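Local coordinates for protein TlmII (Streptoalloteichus hindustanus, PDB 4HVM) that takes part in tallysomycin biosynthesis as a condensation-domain protein of the nonribosomal peptide synthetase type, and may bind phosphopantetheine, at residues Arg51-Ala56 and Leu124-Leu129; Val88-Arg93 and Val103-Ala108; Asp97-Cys102 and Glu131-Leu136. All blocks are in the same frame, centred on the assembly; numbering follows the deposited sequence.

How the interactions relate
From the N terminus, helix segment 51-56 comes first, and interaction 1 closes a long loop by bringing it to strand segment 124-129. Interaction 2 lies wholly within that loop, joining strand segment 88-93 to helix segment 103-108 after a short excursion. Interaction 3 starts between the two segments of interaction 2, at 97-102, and ends at 131-136, so it crosses both of the others. All three converge on one mixed sheet, in which strands 87-91, 122-128 and 133-141 are successive neighbours. Helix 49-62 packs on one face through interaction 1, while helix 98-110 packs on the opposite face through interactions 2 and 3, an example of layered alpha/beta construction.

Interaction 1 of 3, residues Arg51-Ala56 and Leu124-Leu129; sequences RLAAAA and LHLVRL
Leu52, Ala53 and Ala56 meet Leu124 and Leu126 from a helix segment that runs nearly antiparallel to its strand, the two axes making an angle of 170° and approaching to 9.8 Å. The backbones come nearest where Ala53 meets Leu126, with their CA atoms 7.2 Å apart. Leu126 carries most of the contact. Its CD1 branch reaches the helix at the junction of two residues: Leu126 CD1 lies 3.7 Å from Leu52 CG and 3.9 Å from Ala53 CB, and also comes close to the backbone nitrogen of Ala53. Leu52 holds CG opposite its backbone N (chi1 -178°), which carries the fork over the strand, where CD2 lies 3.9 Å from Leu126 CG and the two leucine chains cross obliquely. One helical turn on, Ala56 CB meets the Leu124 CD1 methyl at 3.8 Å.

This is the helix-on-sheet layering of the chloramphenicol acetyltransferase-like fold to which condensation domains belong. Helix 49-62 lies on one face of the mixed sheet, beside helix 147-161, whose Val157 and Tyr161 also touch Leu52. His125 turns to the other face and packs on Leu105 and Leu106 of helix 98-110, its NE2 hydrogen-bonded to Asp109. Ala53 and Ala56 offer single methyls against which the leucine branches rest, and every touching residue is buried. Near the end of the strand Arg128 forms a salt bridge with Asp49, at the start of the same helix.

Interaction 2 of 3, residues Val88-Arg93 and Val103-Ala108; sequences VRSDLR and VELLRA
Leu105 points its CD1 methyl from the helix at the strand, where it meets Ser90 and, a little further off, Leu92. The methyl is set against the CB-OG bond of the serine: Leu105 CD1 is 3.8 Å from Ser90 OG and 3.9 Å from Ser90 CB, so it rests against both the carbon and the hydroxyl oxygen. A chi1 of -177° swings CG away from the backbone N, beside the carbonyl carbon, and the Leu105 side chain stretches across toward the sheet. Leu92 meets the same methyl with one branch, its CD2 4.2 Å from Leu105 CD1. A single methyl is thus shared by a polar residue within the strand and an apolar one just beyond its end.

The pairing belongs to a beta-alpha-beta crossover, in which strand 87-91 leads through helix 98-110 to strand 122-128, its parallel neighbour in the sheet. Leu105 also touches His125 on that second strand, and Leu92 extends the apolar layer to Val127 and Cys102. At the strand's outgoing end, the chain is shaped by an Asx turn, Asp91 OD1 accepting from Arg93 N at 3.1 Å. The Arg93 guanidinium then grips the Asp91 carboxylate side-on: NE approaches OD1 nearly in the guanidinium plane, while NH2 makes a salt bridge of 2.7 Å to OD2. Arg93 NH1 has a second acid, Glu131, so the same guanidinium links this turn to the one preceding strand 133-141.

Interaction 3 of 3, residues Asp97-Cys102 and Glu131-Leu136; sequences DPQARC and ETDVVL
Cys102 and Val135 mark the nearest approach of the two backbones, their CA atoms 7.8 Å apart, where the first turn of helix 98-110 lies over the beginning of strand 133-141. The thiol sulfur faces the fork of the valine: Cys102 SG is 3.6 Å from Val135 CG1 and 3.9 Å from its CG2. The cysteine reaches from the helix toward the sheet because its sulfur is trans to the main-chain nitrogen, at a chi1 of -173°. Nearer the helix start, Gln99 stretches its chain to Asp133, but the meeting is loose, with NE2 3.9 Å from OD2 and the amide and carboxylate planes turned 32° apart.

Strand 133-141 forms a beta hairpin with strand 122-128, and the helix covers the hairpin on one face of the sheet; Leu136 points to the other face, where it packs on helix 147-161. Asp97 occupies the N-cap of the helix, its OD1 accepting weakly from Ala100 N. On the sheet side, Asp133 OD1 receives Thr132 OG1 at 2.9 Å, the hydroxyl coming from 43° above the carboxylate plane, and is also hydrogen-bonded to Ser44 on the adjoining strand 36-44. An alanine in place of Asp133 would take away the carboxylate and is likely to leave the hydroxyls of Thr132 and Ser44 without this shared partner. Val135 and Asp133 both rest against Leu42 of that same neighbouring strand.

Interaction 1 of 3, residues Arg51-Ala56 and Leu124-Leu129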
loop_
_atom_site.group_PDB
_atom_site.type_symbol
_atom_site.label_atom_id
_atom_site.label_comp_id
_atom_site.label_asym_id
_atom_site.label_seq_id
_atom_site.Cartn_x
_atom_site.Cartn_y
_atom_site.Cartn_z
ATOM N N ARG A 51 -5.945 28.367 -10.661
ATOM C CA ARG A 51 -6.289 27.452 -11.739
ATOM C C ARG A 51 -6.128 26.013 -11.269
ATOM O O ARG A 51 -6.939 25.148 -11.596
ATOM C CB ARG A 51 -5.411 27.705 -12.966
ATOM C CG ARG A 51 -5.732 26.808 -14.149
ATOM C CD ARG A 51 -7.139 27.062 -14.665
ATOM N NE ARG A 51 -7.611 25.993 -15.543
ATOM C CZ ARG A 51 -8.344 24.960 -15.135
ATOM N NH1 ARG A 51 -8.694 24.850 -13.859
ATOM N NH2 ARG A 51 -8.730 24.035 -16.004
ATOM N N LEU A 52 -5.075 25.765 -10.497
ATOM C CA LEU A 52 -4.821 24.438 -9.955
ATOM C C LEU A 52 -5.850 24.081 -8.889
ATOM O O LEU A 52 -6.292 22.933 -8.802
ATOM C CB LEU A 52 -3.409 24.361 -9.375
ATOM C CG LEU A 52 -2.965 23.008 -8.812
ATOM C CD1 LEU A 52 -3.036 21.913 -9.870
ATOM C CD2 LEU A 52 -1.563 23.116 -8.241
ATOM N N ALA A 53 -6.227 25.070 -8.083
ATOM C CA ALA A 53 -7.239 24.884 -7.051
ATOM C C ALA A 53 -8.590 24.556 -7.675
ATOM O O ALA A 53 -9.334 23.722 -7.160
ATOM C CB ALA A 53 -7.347 26.129 -6.184
ATOM N N ALA A 54 -8.897 25.215 -8.788
ATOM C CA ALA A 54 -10.134 24.956 -9.508
ATOM C C ALA A 54 -10.116 23.557 -10.107
ATOM O O ALA A 54 -11.147 22.887 -10.180
ATOM C CB ALA A 54 -10.332 25.993 -10.598
ATOM N N ALA A 55 -8.934 23.119 -10.530
ATOM C CA ALA A 55 -8.778 21.796 -11.115
ATOM C C ALA A 55 -9.043 20.716 -10.075
ATOM O O ALA A 55 -9.634 19.679 -10.378
ATOM C CB ALA A 55 -7.387 21.637 -11.705
ATOM N N ALA A 56 -8.602 20.968 -8.847
ATOM C CA ALA A 56 -8.790 20.014 -7.762
ATOM C C ALA A 56 -10.270 19.845 -7.441
ATOM O O ALA A 56 -10.745 18.729 -7.229
ATOM C CB ALA A 56 -8.032 20.463 -6.531
ATOM N N LEU A 124 -7.242 17.014 -0.500
ATOM C CA LEU A 124 -6.238 17.442 -1.462
ATOM C C LEU A 124 -5.517 18.663 -0.917
ATOM O O LEU A 124 -6.154 19.645 -0.538
ATOM C CB LEU A 124 -6.868 17.752 -2.821
ATOM C CG LEU A 124 -7.509 16.576 -3.549
ATOM C CD1 LEU A 124 -8.001 16.991 -4.926
ATOM C CD2 LEU A 124 -6.527 15.419 -3.651
ATOM N N HIS A 125 -4.190 18.595 -0.861
ATOM C CA HIS A 125 -3.388 19.717 -0.385
ATOM C C HIS A 125 -2.691 20.431 -1.541
ATOM O O HIS A 125 -2.055 19.795 -2.380
ATOM C CB HIS A 125 -2.360 19.246 0.649
ATOM C CG HIS A 125 -2.965 18.784 1.940
ATOM N ND1 HIS A 125 -3.009 19.577 3.067
ATOM C CD2 HIS A 125 -3.549 17.611 2.284
ATOM C CE1 HIS A 125 -3.597 18.913 4.048
ATOM N NE2 HIS A 125 -3.933 17.718 3.598
ATOM N N LEU A 126 -2.827 21.753 -1.585
ATOM C CA LEU A 126 -2.118 22.573 -2.561
ATOM C C LEU A 126 -1.082 23.406 -1.809
ATOM O O LEU A 126 -1.395 24.469 -1.275
ATOM C CB LEU A 126 -3.099 23.473 -3.320
ATOM C CG LEU A 126 -2.663 24.062 -4.664
ATOM C CD1 LEU A 126 -3.883 24.394 -5.501
ATOM C CD2 LEU A 126 -1.798 25.301 -4.481
ATOM N N VAL A 127 0.149 22.909 -1.758
ATOM C CA VAL A 127 1.191 23.540 -0.956
ATOM C C VAL A 127 2.232 24.211 -1.845
ATOM O O VAL A 127 2.898 23.545 -2.637
ATOM C CB VAL A 127 1.901 22.512 -0.054
ATOM C CG1 VAL A 127 2.741 23.216 0.992
ATOM C CG2 VAL A 127 0.890 21.589 0.612
ATOM N N ARG A 128 2.367 25.527 -1.714
ATOM C CA ARG A 128 3.376 26.262 -2.471
ATOM C C ARG A 128 4.665 26.391 -1.663
ATOM O O ARG A 128 4.650 26.868 -0.529
ATOM C CB ARG A 128 2.862 27.644 -2.886
ATOM C CG ARG A 128 3.915 28.499 -3.577
ATOM C CD ARG A 128 3.312 29.701 -4.286
ATOM N NE ARG A 128 2.597 29.328 -5.504
ATOM C CZ ARG A 128 3.170 29.197 -6.697
ATOM N NH1 ARG A 128 4.473 29.399 -6.840
ATOM N NH2 ARG A 128 2.437 28.857 -7.750
ATOM N N LEU A 129 5.774 25.964 -2.259
ATOM C CA LEU A 129 7.065 25.951 -1.577
ATOM C C LEU A 129 7.925 27.163 -1.934
ATOM O O LEU A 129 8.706 27.644 -1.113
ATOM C CB LEU A 129 7.825 24.668 -1.916
ATOM C CG LEU A 129 7.057 23.356 -1.763
ATOM C CD1 LEU A 129 7.968 22.171 -2.038
ATOM C CD2 LEU A 129 6.438 23.249 -0.381
#

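Interaction 2 of 3, residues Val88-Arg93 and Val103-Ala108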
loop_
_atom_site.group_PDB
_atom_site.type_symbol
_atom_site.label_atom_id
_atom_site.label_comp_id
_atom_site.label_asym_id
_atom_site.label_seq_id
_atom_site.Cartn_x
_atom_site.Cartn_y
_atom_site.Cartn_z
ATOM N N VAL A 88 -7.409 21.921 0.820
ATOM C CA VAL A 88 -6.648 22.706 1.784
ATOM C C VAL A 88 -5.482 23.412 1.096
ATOM O O VAL A 88 -4.677 22.774 0.419
ATOM C CB VAL A 88 -6.093 21.814 2.908
ATOM C CG1 VAL A 88 -5.293 22.646 3.899
ATOM C CG2 VAL A 88 -7.227 21.067 3.603
ATOM N N ARG A 89 -5.395 24.728 1.270
ATOM C CA ARG A 89 -4.348 25.516 0.625
ATOM C C ARG A 89 -3.365 26.070 1.648
ATOM O O ARG A 89 -3.762 26.746 2.598
ATOM C CB ARG A 89 -4.966 26.648 -0.199
ATOM C CG ARG A 89 -6.009 26.162 -1.190
ATOM C CD ARG A 89 -6.562 27.290 -2.044
ATOM N NE ARG A 89 -5.524 27.929 -2.847
ATOM C CZ ARG A 89 -5.763 28.778 -3.840
ATOM N NH1 ARG A 89 -7.010 29.093 -4.164
ATOM N NH2 ARG A 89 -4.752 29.309 -4.514
ATOM N N SER A 90 -2.084 25.775 1.450
ATOM C CA SER A 90 -1.037 26.215 2.368
ATOM C C SER A 90 0.110 26.891 1.620
ATOM O O SER A 90 0.259 26.725 0.410
ATOM C CB SER A 90 -0.505 25.030 3.180
ATOM O OG SER A 90 -1.530 24.439 3.963
ATOM N N ASP A 91 0.920 27.650 2.353
ATOM C CA ASP A 91 2.070 28.343 1.782
ATOM C C ASP A 91 3.245 28.266 2.757
ATOM O O ASP A 91 3.141 28.705 3.903
ATOM C CB ASP A 91 1.712 29.803 1.482
ATOM C CG ASP A 91 2.711 30.474 0.557
ATOM O OD1 ASP A 91 3.930 30.286 0.751
ATOM O OD2 ASP A 91 2.276 31.186 -0.373
ATOM N N LEU A 92 4.363 27.710 2.296
ATOM C CA LEU A 92 5.515 27.465 3.161
ATOM C C LEU A 92 6.752 28.245 2.734
ATOM O O LEU A 92 7.875 27.846 3.039
ATOM C CB LEU A 92 5.851 25.974 3.181
ATOM C CG LEU A 92 4.726 25.015 3.563
ATOM C CD1 LEU A 92 5.244 23.589 3.607
ATOM C CD2 LEU A 92 4.109 25.406 4.897
ATOM N N ARG A 93 6.547 29.352 2.028
ATOM C CA ARG A 93 7.656 30.168 1.544
ATOM C C ARG A 93 8.461 30.821 2.670
ATOM O O ARG A 93 9.613 31.204 2.471
ATOM C CB ARG A 93 7.155 31.229 0.560
ATOM C CG ARG A 93 6.949 30.703 -0.853
ATOM C CD ARG A 93 6.442 31.781 -1.802
ATOM N NE ARG A 93 5.051 32.141 -1.542
ATOM C CZ ARG A 93 4.351 33.002 -2.274
ATOM N NH1 ARG A 93 4.908 33.599 -3.319
ATOM N NH2 ARG A 93 3.090 33.266 -1.961
ATOM N N VAL A 103 6.516 17.814 3.925
ATOM C CA VAL A 103 6.429 16.427 4.365
ATOM C C VAL A 103 5.812 16.368 5.752
ATOM O O VAL A 103 4.941 15.544 6.024
ATOM C CB VAL A 103 7.811 15.746 4.385
ATOM C CG1 VAL A 103 7.727 14.368 5.031
ATOM C CG2 VAL A 103 8.370 15.640 2.981
ATOM N N GLU A 104 6.269 17.253 6.629
ATOM C CA GLU A 104 5.746 17.323 7.984
ATOM C C GLU A 104 4.288 17.769 7.973
ATOM O O GLU A 104 3.517 17.411 8.858
ATOM C CB GLU A 104 6.590 18.277 8.834
ATOM C CG GLU A 104 8.030 17.823 9.046
ATOM C CD GLU A 104 8.960 18.971 9.415
ATOM O OE1 GLU A 104 8.511 20.136 9.390
ATOM O OE2 GLU A 104 10.140 18.706 9.726
ATOM N N LEU A 105 3.911 18.546 6.964
ATOM C CA LEU A 105 2.536 19.020 6.846
ATOM C C LEU A 105 1.586 17.873 6.511
ATOM O O LEU A 105 0.564 17.685 7.170
ATOM C CB LEU A 105 2.443 20.112 5.776
ATOM C CG LEU A 105 1.100 20.809 5.543
ATOM C CD1 LEU A 105 1.327 22.269 5.189
ATOM C CD2 LEU A 105 0.318 20.122 4.437
ATOM N N LEU A 106 1.924 17.121 5.471
ATOM C CA LEU A 106 1.091 16.012 5.021
ATOM C C LEU A 106 1.007 14.908 6.071
ATOM O O LEU A 106 -0.054 14.318 6.280
ATOM C CB LEU A 106 1.617 15.457 3.699
ATOM C CG LEU A 106 1.553 16.431 2.525
ATOM C CD1 LEU A 106 2.171 15.822 1.286
ATOM C CD2 LEU A 106 0.111 16.826 2.259
ATOM N N ARG A 107 2.131 14.633 6.726
ATOM C CA ARG A 107 2.164 13.672 7.821
ATOM C C ARG A 107 1.238 14.104 8.950
ATOM O O ARG A 107 0.526 13.283 9.529
ATOM C CB ARG A 107 3.583 13.519 8.367
ATOM C CG ARG A 107 4.495 12.628 7.546
ATOM C CD ARG A 107 5.886 12.574 8.164
ATOM N NE ARG A 107 6.776 11.661 7.454
ATOM C CZ ARG A 107 8.029 11.408 7.817
ATOM N NH1 ARG A 107 8.543 12.003 8.883
ATOM N NH2 ARG A 107 8.768 10.560 7.114
ATOM N N ALA A 108 1.255 15.397 9.260
ATOM C CA ALA A 108 0.442 15.933 10.344
ATOM C C ALA A 108 -1.043 15.819 10.039
ATOM O O ALA A 108 -1.835 15.436 10.900
ATOM C CB ALA A 108 0.815 17.380 10.620
#

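Interaction 3 of 3, residues Asp97-Cys102 and Glu131-Leu136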
loop_
_atom_site.group_PDB
_atom_site.type_symbol
_atom_site.label_atom_id
_atom_site.label_comp_id
_atom_site.label_asym_id
_atom_site.label_seq_id
_atom_site.Cartn_x
_atom_site.Cartn_y
_atom_site.Cartn_z
ATOM N N ASP A 97 13.614 25.670 4.606
ATOM C CA ASP A 97 13.538 24.376 3.932
ATOM C C ASP A 97 12.080 23.980 3.720
ATOM O O ASP A 97 11.543 23.168 4.471
ATOM C CB ASP A 97 14.257 23.301 4.750
ATOM C CG ASP A 97 14.476 22.010 3.972
ATOM O OD1 ASP A 97 13.879 21.835 2.887
ATOM O OD2 ASP A 97 15.251 21.161 4.461
ATOM N N PRO A 98 11.441 24.547 2.684
ATOM C CA PRO A 98 10.013 24.345 2.412
ATOM C C PRO A 98 9.645 22.880 2.171
ATOM O O PRO A 98 8.563 22.456 2.575
ATOM C CB PRO A 98 9.784 25.161 1.134
ATOM C CG PRO A 98 10.883 26.168 1.123
ATOM C CD PRO A 98 12.060 25.454 1.704
ATOM N N GLN A 99 10.529 22.122 1.530
ATOM C CA GLN A 99 10.227 20.730 1.199
ATOM C C GLN A 99 10.124 19.837 2.434
ATOM O O GLN A 99 9.258 18.960 2.505
ATOM C CB GLN A 99 11.244 20.165 0.204
ATOM C CG GLN A 99 11.225 20.862 -1.152
ATOM C CD GLN A 99 11.808 20.007 -2.265
ATOM O OE1 GLN A 99 12.344 18.927 -2.016
ATOM N NE2 GLN A 99 11.701 20.486 -3.501
ATOM N N ALA A 100 11.003 20.063 3.404
ATOM C CA ALA A 100 10.971 19.295 4.642
ATOM C C ALA A 100 9.702 19.594 5.425
ATOM O O ALA A 100 9.179 18.725 6.120
ATOM C CB ALA A 100 12.195 19.599 5.492
ATOM N N ARG A 101 9.211 20.825 5.306
ATOM C CA ARG A 101 8.005 21.247 6.007
ATOM C C ARG A 101 6.766 20.642 5.363
ATOM O O ARG A 101 5.806 20.289 6.050
ATOM C CB ARG A 101 7.889 22.769 6.005
ATOM C CG ARG A 101 9.128 23.499 6.486
ATOM C CD ARG A 101 9.354 23.319 7.973
ATOM N NE ARG A 101 10.085 22.096 8.296
ATOM C CZ ARG A 101 11.410 21.997 8.325
ATOM N NH1 ARG A 101 11.982 20.842 8.640
ATOM N NH2 ARG A 101 12.167 23.050 8.036
ATOM N N CYS A 102 6.796 20.527 4.039
ATOM C CA CYS A 102 5.665 19.991 3.291
ATOM C C CYS A 102 5.428 18.526 3.644
ATOM O O CYS A 102 4.291 18.055 3.666
ATOM C CB CYS A 102 5.895 20.150 1.789
ATOM S SG CYS A 102 4.471 19.701 0.778
ATOM N N GLU A 131 8.586 30.254 -5.569
ATOM C CA GLU A 131 8.015 30.967 -6.703
ATOM C C GLU A 131 7.790 30.045 -7.897
ATOM O O GLU A 131 7.074 30.395 -8.835
ATOM C CB GLU A 131 8.913 32.136 -7.103
ATOM C CG GLU A 131 9.128 33.141 -5.987
ATOM C CD GLU A 131 7.821 33.685 -5.435
ATOM O OE1 GLU A 131 7.676 33.743 -4.195
ATOM O OE2 GLU A 131 6.944 34.061 -6.240
ATOM N N THR A 132 8.401 28.865 -7.858
ATOM C CA THR A 132 8.294 27.917 -8.961
ATOM C C THR A 132 7.703 26.574 -8.533
ATOM O O THR A 132 7.092 25.878 -9.342
ATOM C CB THR A 132 9.665 27.662 -9.623
ATOM O OG1 THR A 132 10.569 27.105 -8.660
ATOM C CG2 THR A 132 10.249 28.956 -10.172
ATOM N N ASP A 133 7.882 26.220 -7.263
ATOM C CA ASP A 133 7.517 24.890 -6.777
ATOM C C ASP A 133 6.193 24.835 -6.019
ATOM O O ASP A 133 5.975 25.581 -5.065
ATOM C CB ASP A 133 8.640 24.311 -5.907
ATOM C CG ASP A 133 9.859 23.902 -6.719
ATOM O OD1 ASP A 133 10.029 24.417 -7.845
ATOM O OD2 ASP A 133 10.648 23.064 -6.229
ATOM N N VAL A 134 5.316 23.934 -6.454
ATOM C CA VAL A 134 4.049 23.684 -5.777
ATOM C C VAL A 134 3.831 22.186 -5.614
ATOM O O VAL A 134 3.945 21.431 -6.577
ATOM C CB VAL A 134 2.862 24.261 -6.565
ATOM C CG1 VAL A 134 1.548 23.873 -5.904
ATOM C CG2 VAL A 134 2.981 25.767 -6.675
ATOM N N VAL A 135 3.518 21.758 -4.395
ATOM C CA VAL A 135 3.218 20.354 -4.138
ATOM C C VAL A 135 1.716 20.106 -4.080
ATOM O O VAL A 135 1.000 20.750 -3.315
ATOM C CB VAL A 135 3.861 19.859 -2.829
ATOM C CG1 VAL A 135 3.317 18.488 -2.454
ATOM C CG2 VAL A 135 5.373 19.816 -2.966
ATOM N N LEU A 136 1.248 19.174 -4.904
ATOM C CA LEU A 136 -0.132 18.715 -4.836
ATOM C C LEU A 136 -0.152 17.387 -4.100
ATOM O O LEU A 136 0.321 16.380 -4.619
ATOM C CB LEU A 136 -0.716 18.538 -6.236
ATOM C CG LEU A 136 -2.160 18.034 -6.292
ATOM C CD1 LEU A 136 -3.167 19.141 -5.985
ATOM C CD2 LEU A 136 -2.448 17.391 -7.635
#